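Local structure of signal recognition particle 54 kDa protein (Aeropyrum pernix, 7EPK) at residues A[64-75]-A[296-306]; A[355-365]-A[416-424]. The protein is the 54 kDa protein subunit of the signal recognition particle, combining a helical bundle and a P-loop GTPase domain with a helical signal-peptide-binding domain. All blocks are in the same frame, centred on the assembly; numbering follows the deposited sequence.

Overall arrangement
The long helix 293-320 relates the two contacts: near its start it supplies one side of contact 1, and near its end Val319 lies against Leu355, Leu420 and Met424 of contact 2. The sites lie about 32 Å apart between centres and do not touch. Contact 1, about 17 Å from the centre of the chain, packs the N-terminal helical bundle against that helix. Contact 2, about 42 Å out, sets a turn-rich segment against a helix within the signal-peptide-binding domain. Both are partly buried. Contact 1 combines aliphatic and aromatic packing with a salt bridge whose hydrogen bond is weak, whereas contact 2 relies on leucine, methionine and a tyrosine hydroxyl bonded to a backbone carbonyl.

Contact 1: A[64-75]-A[296-306]; sequences VTRRDWMIKIVY and LESLLERIKSL
With Asp68 facing Leu299, helix 66-75 and helix 296-306 run at 119°, their axes 10.0 Å apart at closest approach. The pair joins the last helix of the SRP54-type helical bundle to the long helix 293-320. Ile303 fills the middle: its CG1 lies 3.8 Å from CG1 of Val64, while its CD1 touches CB of Lys72 and comes up to the edge of the Trp69 ring. The side chains of Leu299 and Asp68 pass with opposite headings, CD1 of Leu299 beside OD1 of Asp68 and CD2 near Asp68 O; the same CD1 touches CB of Ile71. The methyls of Leu296 reach CB and the ring of Tyr75, which helix 283-291 also covers. At the other end Leu306 CD2 packs on Val64.

Asp68 and Arg302 supply the polar link across the helices. Backbone N of Asp68 donates to OG1 of Thr65, the N-cap residue, 3.2 Å away. A bend at chi3 (57°) turns Arg302 NE to Asp68 OD2 for a weak hydrogen bond (3.1 Å, 126° at the hydrogen) within a salt bridge, the two charged planes nearly parallel. Lys72 is a knob among Leu299, Leu300, Ile303 and Lys304; its NZ turns to Glu76, while Lys304 NZ donates to Leu300 O at 2.9 Å.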
# COMPACT_ATOMS: atom_id res chain seq x y z
N VAL A 64 12.96 -4.14 20.35
CA VAL A 64 11.79 -4.82 19.70
C VAL A 64 11.84 -6.31 20.04
O VAL A 64 12.91 -6.93 19.88
CB VAL A 64 11.74 -4.62 18.17
CG1 VAL A 64 10.62 -5.44 17.54
CG2 VAL A 64 11.60 -3.15 17.80
N THR A 65 10.71 -6.87 20.45
CA THR A 65 10.55 -8.33 20.73
C THR A 65 10.77 -9.12 19.43
O THR A 65 10.39 -8.63 18.35
CB THR A 65 9.21 -8.69 21.38
OG1 THR A 65 8.08 -8.59 20.49
CG2 THR A 65 8.90 -7.89 22.63
N ARG A 66 11.43 -10.27 19.55
CA ARG A 66 11.56 -11.36 18.53
C ARG A 66 10.27 -11.58 17.73
O ARG A 66 10.35 -11.65 16.49
CB ARG A 66 12.00 -12.67 19.21
CG ARG A 66 11.31 -13.03 20.52
CD ARG A 66 10.20 -12.15 21.12
NE ARG A 66 9.24 -12.83 21.99
CZ ARG A 66 8.06 -12.35 22.40
NH1 ARG A 66 7.61 -11.18 21.99
NH2 ARG A 66 7.31 -13.08 23.21
N ARG A 67 9.12 -11.70 18.39
CA ARG A 67 7.83 -12.04 17.73
C ARG A 67 7.38 -10.83 16.91
O ARG A 67 7.08 -11.02 15.72
CB ARG A 67 6.76 -12.43 18.75
CG ARG A 67 6.95 -13.84 19.30
CD ARG A 67 6.13 -14.08 20.55
NE ARG A 67 6.72 -15.17 21.30
CZ ARG A 67 6.17 -16.35 21.43
NH1 ARG A 67 4.98 -16.57 20.89
NH2 ARG A 67 6.80 -17.31 22.09
N ASP A 68 7.34 -9.64 17.52
CA ASP A 68 6.90 -8.40 16.83
C ASP A 68 7.71 -8.28 15.53
O ASP A 68 7.12 -7.97 14.48
CB ASP A 68 6.93 -7.17 17.75
CG ASP A 68 5.88 -7.19 18.86
OD1 ASP A 68 4.91 -7.97 18.74
OD2 ASP A 68 6.04 -6.43 19.86
N TRP A 69 9.00 -8.61 15.56
CA TRP A 69 9.90 -8.42 14.39
C TRP A 69 9.57 -9.46 13.32
O TRP A 69 9.90 -9.24 12.15
CB TRP A 69 11.36 -8.56 14.80
CG TRP A 69 12.34 -8.25 13.72
CD1 TRP A 69 13.32 -9.06 13.24
CD2 TRP A 69 12.45 -7.00 12.99
NE1 TRP A 69 14.05 -8.42 12.27
CE2 TRP A 69 13.53 -7.15 12.09
CE3 TRP A 69 11.74 -5.79 13.00
CZ2 TRP A 69 13.92 -6.13 11.22
CZ3 TRP A 69 12.13 -4.78 12.14
CH2 TRP A 69 13.20 -4.95 11.26
N MET A 70 9.06 -10.60 13.73
CA MET A 70 8.86 -11.73 12.80
C MET A 70 7.56 -11.47 12.03
O MET A 70 7.56 -11.71 10.83
CB MET A 70 8.79 -13.09 13.51
CG MET A 70 8.71 -14.26 12.56
SD MET A 70 10.12 -14.35 11.45
CE MET A 70 9.78 -15.95 10.72
N ILE A 71 6.52 -10.99 12.71
CA ILE A 71 5.23 -10.66 12.05
C ILE A 71 5.47 -9.49 11.09
O ILE A 71 4.92 -9.52 9.98
CB ILE A 71 4.15 -10.36 13.09
CG1 ILE A 71 3.82 -11.61 13.90
CG2 ILE A 71 2.91 -9.79 12.42
CD1 ILE A 71 3.38 -12.77 13.03
N LYS A 72 6.31 -8.53 11.47
CA LYS A 72 6.67 -7.37 10.62
C LYS A 72 7.34 -7.88 9.34
O LYS A 72 7.21 -7.21 8.30
CB LYS A 72 7.58 -6.43 11.42
CG LYS A 72 8.37 -5.39 10.63
CD LYS A 72 7.59 -4.14 10.31
CE LYS A 72 8.50 -2.95 10.22
NZ LYS A 72 9.78 -3.31 9.55
N ILE A 73 8.03 -9.02 9.41
CA ILE A 73 8.69 -9.66 8.24
C ILE A 73 7.66 -10.48 7.46
O ILE A 73 7.77 -10.51 6.21
CB ILE A 73 9.88 -10.53 8.69
CG1 ILE A 73 11.10 -9.68 9.05
CG2 ILE A 73 10.20 -11.56 7.62
CD1 ILE A 73 12.33 -10.48 9.46
N VAL A 74 6.71 -11.12 8.14
CA VAL A 74 5.69 -11.98 7.46
C VAL A 74 4.79 -11.06 6.63
O VAL A 74 4.74 -11.23 5.40
CB VAL A 74 4.94 -12.86 8.49
CG1 VAL A 74 3.67 -13.48 7.95
CG2 VAL A 74 5.86 -13.96 9.01
N TYR A 75 4.19 -10.06 7.27
CA TYR A 75 3.44 -8.94 6.63
C TYR A 75 4.24 -8.47 5.40
O TYR A 75 3.79 -8.68 4.27
CB TYR A 75 3.18 -7.83 7.65
CG TYR A 75 2.72 -6.51 7.06
CD1 TYR A 75 1.44 -6.36 6.53
CD2 TYR A 75 3.55 -5.40 7.04
CE1 TYR A 75 1.02 -5.15 5.99
CE2 TYR A 75 3.14 -4.19 6.52
CZ TYR A 75 1.87 -4.06 5.98
OH TYR A 75 1.47 -2.86 5.46
N LEU A 296 -1.99 -5.88 13.85
CA LEU A 296 -0.89 -5.53 12.92
C LEU A 296 -0.54 -4.04 13.06
O LEU A 296 0.67 -3.74 13.04
CB LEU A 296 -1.24 -5.85 11.48
CG LEU A 296 -0.07 -5.68 10.52
CD1 LEU A 296 1.00 -6.73 10.76
CD2 LEU A 296 -0.53 -5.75 9.09
N GLU A 297 -1.52 -3.15 13.14
CA GLU A 297 -1.22 -1.69 13.18
C GLU A 297 -0.72 -1.34 14.59
O GLU A 297 0.22 -0.50 14.70
CB GLU A 297 -2.40 -0.83 12.69
CG GLU A 297 -3.55 -0.73 13.66
CD GLU A 297 -4.83 -0.25 13.01
OE1 GLU A 297 -4.75 0.20 11.84
OE2 GLU A 297 -5.91 -0.35 13.65
N SER A 298 -1.24 -2.00 15.63
CA SER A 298 -0.70 -1.90 17.02
C SER A 298 0.80 -2.24 17.01
O SER A 298 1.61 -1.47 17.59
CB SER A 298 -1.47 -2.77 18.00
OG SER A 298 -0.73 -2.95 19.21
N LEU A 299 1.16 -3.34 16.34
CA LEU A 299 2.53 -3.93 16.33
C LEU A 299 3.49 -3.01 15.57
O LEU A 299 4.65 -2.91 16.00
CB LEU A 299 2.42 -5.31 15.67
CG LEU A 299 3.70 -6.11 15.53
CD1 LEU A 299 3.35 -7.59 15.53
CD2 LEU A 299 4.48 -5.74 14.26
N LEU A 300 3.05 -2.37 14.48
CA LEU A 300 3.97 -1.53 13.65
C LEU A 300 4.28 -0.23 14.40
O LEU A 300 5.40 0.24 14.24
CB LEU A 300 3.39 -1.27 12.26
CG LEU A 300 3.97 -2.12 11.13
CD1 LEU A 300 3.54 -3.57 11.26
CD2 LEU A 300 3.55 -1.58 9.78
N GLU A 301 3.33 0.30 15.18
CA GLU A 301 3.57 1.48 16.06
C GLU A 301 4.42 1.05 17.26
O GLU A 301 5.49 1.66 17.45
CB GLU A 301 2.26 2.18 16.47
CG GLU A 301 1.91 3.38 15.59
CD GLU A 301 2.87 4.57 15.69
OE1 GLU A 301 3.29 5.08 14.63
OE2 GLU A 301 3.19 4.98 16.83
N ARG A 302 4.01 0.02 17.99
CA ARG A 302 4.79 -0.63 19.08
C ARG A 302 6.28 -0.73 18.69
O ARG A 302 7.11 -0.53 19.58
CB ARG A 302 4.18 -2.00 19.40
CG ARG A 302 4.82 -2.75 20.56
CD ARG A 302 3.89 -3.79 21.16
NE ARG A 302 3.44 -4.77 20.17
CZ ARG A 302 2.21 -5.31 20.09
NH1 ARG A 302 1.94 -6.18 19.12
NH2 ARG A 302 1.27 -4.99 20.95
N ILE A 303 6.60 -0.98 17.41
CA ILE A 303 7.99 -1.04 16.88
C ILE A 303 8.53 0.38 16.63
O ILE A 303 9.65 0.65 17.08
CB ILE A 303 8.09 -1.90 15.60
CG1 ILE A 303 7.92 -3.40 15.89
CG2 ILE A 303 9.39 -1.63 14.85
CD1 ILE A 303 7.91 -4.28 14.65
N LYS A 304 7.78 1.25 15.94
CA LYS A 304 8.25 2.61 15.54
C LYS A 304 8.49 3.49 16.79
O LYS A 304 9.50 4.23 16.80
CB LYS A 304 7.31 3.26 14.51
CG LYS A 304 7.84 3.38 13.08
CD LYS A 304 8.55 2.14 12.51
CE LYS A 304 7.78 1.36 11.45
NZ LYS A 304 7.13 0.13 11.97
N SER A 305 7.66 3.42 17.82
CA SER A 305 7.94 4.05 19.14
C SER A 305 9.37 3.71 19.54
O SER A 305 10.18 4.64 19.64
CB SER A 305 6.99 3.60 20.20
OG SER A 305 5.65 3.73 19.74
N LEU A 306 9.66 2.41 19.68
CA LEU A 306 10.95 1.85 20.16
C LEU A 306 12.13 2.34 19.30
O LEU A 306 13.18 2.64 19.87
CB LEU A 306 10.88 0.32 20.16
CG LEU A 306 10.47 -0.32 21.49
CD1 LEU A 306 9.31 0.42 22.15
CD2 LEU A 306 10.11 -1.78 21.29

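Contact 2: A[355-365]-A[416-424]; sequences LASIDEGALKL and YYKNLKTMM
Leu420 forms the apolar centre, its two methyls serving different neighbours. CD1 lies 4.0 Å from CD2 of Leu355, the two side chains meeting at about a right angle, and also reaches CB of Ala362. CD2 of Leu420 sits over the middle of the Tyr416 ring, one helical turn earlier, and also lies 4.0 Å from OD2 of Asp359. Val319, from helix 293-320, adjoins both Leu355 and Leu420 and so extends this core.

Outward from it come the methionines. Met423, extended beyond CG, runs across Asp359: its SD is 3.5 Å from Asp359 CB and its CE 3.6 Å from Asp359 OD2, so that a thioether covers the stem of a carboxylate. Ile358 turns CG2 to both sulfur-bearing chains, to Met423 SD and, at 3.8 Å, to Met424 CE; the bends at chi2 and chi3 of Met424 bring that methyl in.

At the polar edge, CG of Asp359 stands anti to the backbone N (chi1 179°), which carries OD2 to the Met423 thioether, while OD1 takes a weak bond from Gly361 N. Tyr416 OH donates to Ala362 O at 2.8 Å, tilted 25° from the carbonyl plane, and is also bonded to Gln332 NE2. The hydroxyl of this buried tyrosine thus has two partners. The Leu365 side chain comes to meet that of Tyr416, its CD2 4.2 Å from OH and oblique to the ring.

Here a chain segment leaving helix 350-356 is fastened to helix 409-423, within the all-helical signal-peptide-binding domain, the methionine-rich M domain of SRP54 proteins.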
# COMPACT_ATOMS: atom_id res chain seq x y z
N LEU A 355 19.32 11.93 32.22
CA LEU A 355 19.58 13.21 31.51
C LEU A 355 18.68 14.30 32.13
O LEU A 355 19.21 15.37 32.48
CB LEU A 355 19.29 13.05 30.02
CG LEU A 355 20.02 14.00 29.05
CD1 LEU A 355 19.06 14.48 27.96
CD2 LEU A 355 20.65 15.20 29.74
N ALA A 356 17.38 14.00 32.24
CA ALA A 356 16.35 14.88 32.85
C ALA A 356 16.55 14.99 34.37
O ALA A 356 16.14 16.03 34.93
CB ALA A 356 14.97 14.38 32.50
N SER A 357 17.18 13.99 35.01
CA SER A 357 17.45 13.92 36.48
C SER A 357 18.64 14.80 36.88
O SER A 357 18.89 14.90 38.10
CB SER A 357 17.65 12.49 36.94
OG SER A 357 19.00 12.09 36.81
N ILE A 358 19.35 15.41 35.92
CA ILE A 358 20.40 16.46 36.15
C ILE A 358 19.83 17.83 35.75
O ILE A 358 19.84 18.75 36.60
CB ILE A 358 21.71 16.12 35.40
CG1 ILE A 358 22.50 15.01 36.11
CG2 ILE A 358 22.57 17.36 35.21
CD1 ILE A 358 22.10 13.61 35.74
N ASP A 359 19.37 17.97 34.50
CA ASP A 359 18.69 19.18 33.97
C ASP A 359 17.28 18.81 33.48
O ASP A 359 17.16 18.26 32.36
CB ASP A 359 19.51 19.85 32.85
CG ASP A 359 18.87 21.09 32.25
OD1 ASP A 359 18.11 21.77 32.97
OD2 ASP A 359 19.13 21.37 31.06
N GLU A 360 16.26 19.10 34.29
CA GLU A 360 14.82 18.86 34.00
C GLU A 360 14.44 19.57 32.69
O GLU A 360 13.64 18.99 31.92
CB GLU A 360 13.99 19.32 35.21
CG GLU A 360 12.58 19.79 34.88
CD GLU A 360 12.25 21.22 35.29
OE1 GLU A 360 11.06 21.52 35.44
OE2 GLU A 360 13.18 22.03 35.44
N GLY A 361 15.02 20.75 32.43
CA GLY A 361 14.69 21.63 31.28
C GLY A 361 15.49 21.30 30.03
O GLY A 361 15.51 22.15 29.13
N ALA A 362 16.12 20.12 29.98
CA ALA A 362 16.83 19.56 28.81
C ALA A 362 15.84 18.81 27.91
O ALA A 362 15.93 18.99 26.68
CB ALA A 362 17.97 18.66 29.24
N LEU A 363 14.96 17.98 28.49
CA LEU A 363 13.92 17.19 27.76
C LEU A 363 12.54 17.82 27.98
O LEU A 363 11.55 17.05 27.97
CB LEU A 363 13.93 15.73 28.23
CG LEU A 363 15.28 15.02 28.16
CD1 LEU A 363 15.13 13.54 28.44
CD2 LEU A 363 15.96 15.26 26.82
N LYS A 364 12.47 19.15 28.15
CA LYS A 364 11.22 19.93 28.34
C LYS A 364 11.25 21.17 27.44
O LYS A 364 11.11 22.31 27.94
CB LYS A 364 11.03 20.26 29.83
CG LYS A 364 9.61 20.06 30.34
CD LYS A 364 9.23 21.02 31.46
CE LYS A 364 8.60 20.33 32.65
NZ LYS A 364 9.55 19.42 33.33
N LEU A 365 11.44 20.96 26.14
CA LEU A 365 11.37 22.02 25.11
C LEU A 365 9.99 21.86 24.46
O LEU A 365 9.47 20.73 24.49
CB LEU A 365 12.51 21.83 24.10
CG LEU A 365 13.96 21.95 24.58
CD1 LEU A 365 14.17 21.33 25.96
CD2 LEU A 365 14.91 21.29 23.60
N TYR A 416 22.24 26.41 25.30
CA TYR A 416 21.72 25.03 25.54
C TYR A 416 22.86 24.05 25.32
O TYR A 416 23.22 23.29 26.24
CB TYR A 416 20.54 24.71 24.61
CG TYR A 416 19.94 23.34 24.80
CD1 TYR A 416 19.00 23.10 25.79
CD2 TYR A 416 20.32 22.27 24.00
CE1 TYR A 416 18.45 21.84 25.97
CE2 TYR A 416 19.78 21.01 24.17
CZ TYR A 416 18.83 20.80 25.16
OH TYR A 416 18.29 19.57 25.34
N TYR A 417 23.45 24.14 24.13
CA TYR A 417 24.67 23.39 23.76
C TYR A 417 25.68 23.55 24.90
O TYR A 417 25.97 22.55 25.56
CB TYR A 417 25.12 23.82 22.36
CG TYR A 417 26.56 23.51 22.03
CD1 TYR A 417 26.95 22.26 21.59
CD2 TYR A 417 27.53 24.48 22.17
CE1 TYR A 417 28.29 21.99 21.31
CE2 TYR A 417 28.86 24.24 21.89
CZ TYR A 417 29.24 22.99 21.45
OH TYR A 417 30.55 22.80 21.14
N LYS A 418 26.14 24.78 25.19
CA LYS A 418 27.19 25.04 26.22
C LYS A 418 26.71 24.50 27.57
O LYS A 418 27.51 23.83 28.25
CB LYS A 418 27.52 26.53 26.37
CG LYS A 418 28.12 27.21 25.14
CD LYS A 418 27.94 28.73 25.17
CE LYS A 418 28.24 29.44 23.87
NZ LYS A 418 27.80 30.86 23.92
N ASN A 419 25.47 24.79 27.94
CA ASN A 419 24.93 24.49 29.29
C ASN A 419 24.91 22.96 29.47
O ASN A 419 25.39 22.49 30.52
CB ASN A 419 23.58 25.16 29.55
CG ASN A 419 23.44 25.68 30.96
OD1 ASN A 419 23.41 24.90 31.91
ND2 ASN A 419 23.37 26.99 31.11
N LEU A 420 24.42 22.22 28.48
CA LEU A 420 24.44 20.73 28.51
C LEU A 420 25.89 20.30 28.69
O LEU A 420 26.16 19.54 29.62
CB LEU A 420 23.83 20.14 27.24
CG LEU A 420 22.36 19.74 27.32
CD1 LEU A 420 22.17 18.52 28.22
CD2 LEU A 420 21.48 20.90 27.81
N LYS A 421 26.79 20.84 27.86
CA LYS A 421 28.21 20.39 27.75
C LYS A 421 28.96 20.57 29.08
O LYS A 421 29.81 19.69 29.39
CB LYS A 421 28.96 21.16 26.66
CG LYS A 421 30.40 20.70 26.51
CD LYS A 421 30.79 20.54 25.08
CE LYS A 421 30.82 21.85 24.34
NZ LYS A 421 31.69 21.74 23.15
N THR A 422 28.68 21.66 29.80
CA THR A 422 29.24 21.98 31.15
C THR A 422 28.89 20.85 32.11
O THR A 422 29.81 20.21 32.61
CB THR A 422 28.72 23.32 31.69
OG1 THR A 422 28.91 24.38 30.75
CG2 THR A 422 29.40 23.70 32.99
N MET A 423 27.59 20.61 32.33
CA MET A 423 27.06 19.69 33.38
C MET A 423 27.80 18.35 33.36
O MET A 423 28.17 17.86 34.45
CB MET A 423 25.56 19.44 33.18
CG MET A 423 24.71 20.69 33.29
SD MET A 423 23.01 20.34 32.86
CE MET A 423 22.47 21.97 32.34
N MET A 424 28.01 17.77 32.17
CA MET A 424 28.52 16.38 31.99
C MET A 424 30.05 16.35 32.17
O MET A 424 30.65 15.31 31.86
CB MET A 424 28.12 15.83 30.61
CG MET A 424 26.71 15.23 30.57
SD MET A 424 25.35 16.36 31.02
CE MET A 424 24.96 15.78 32.67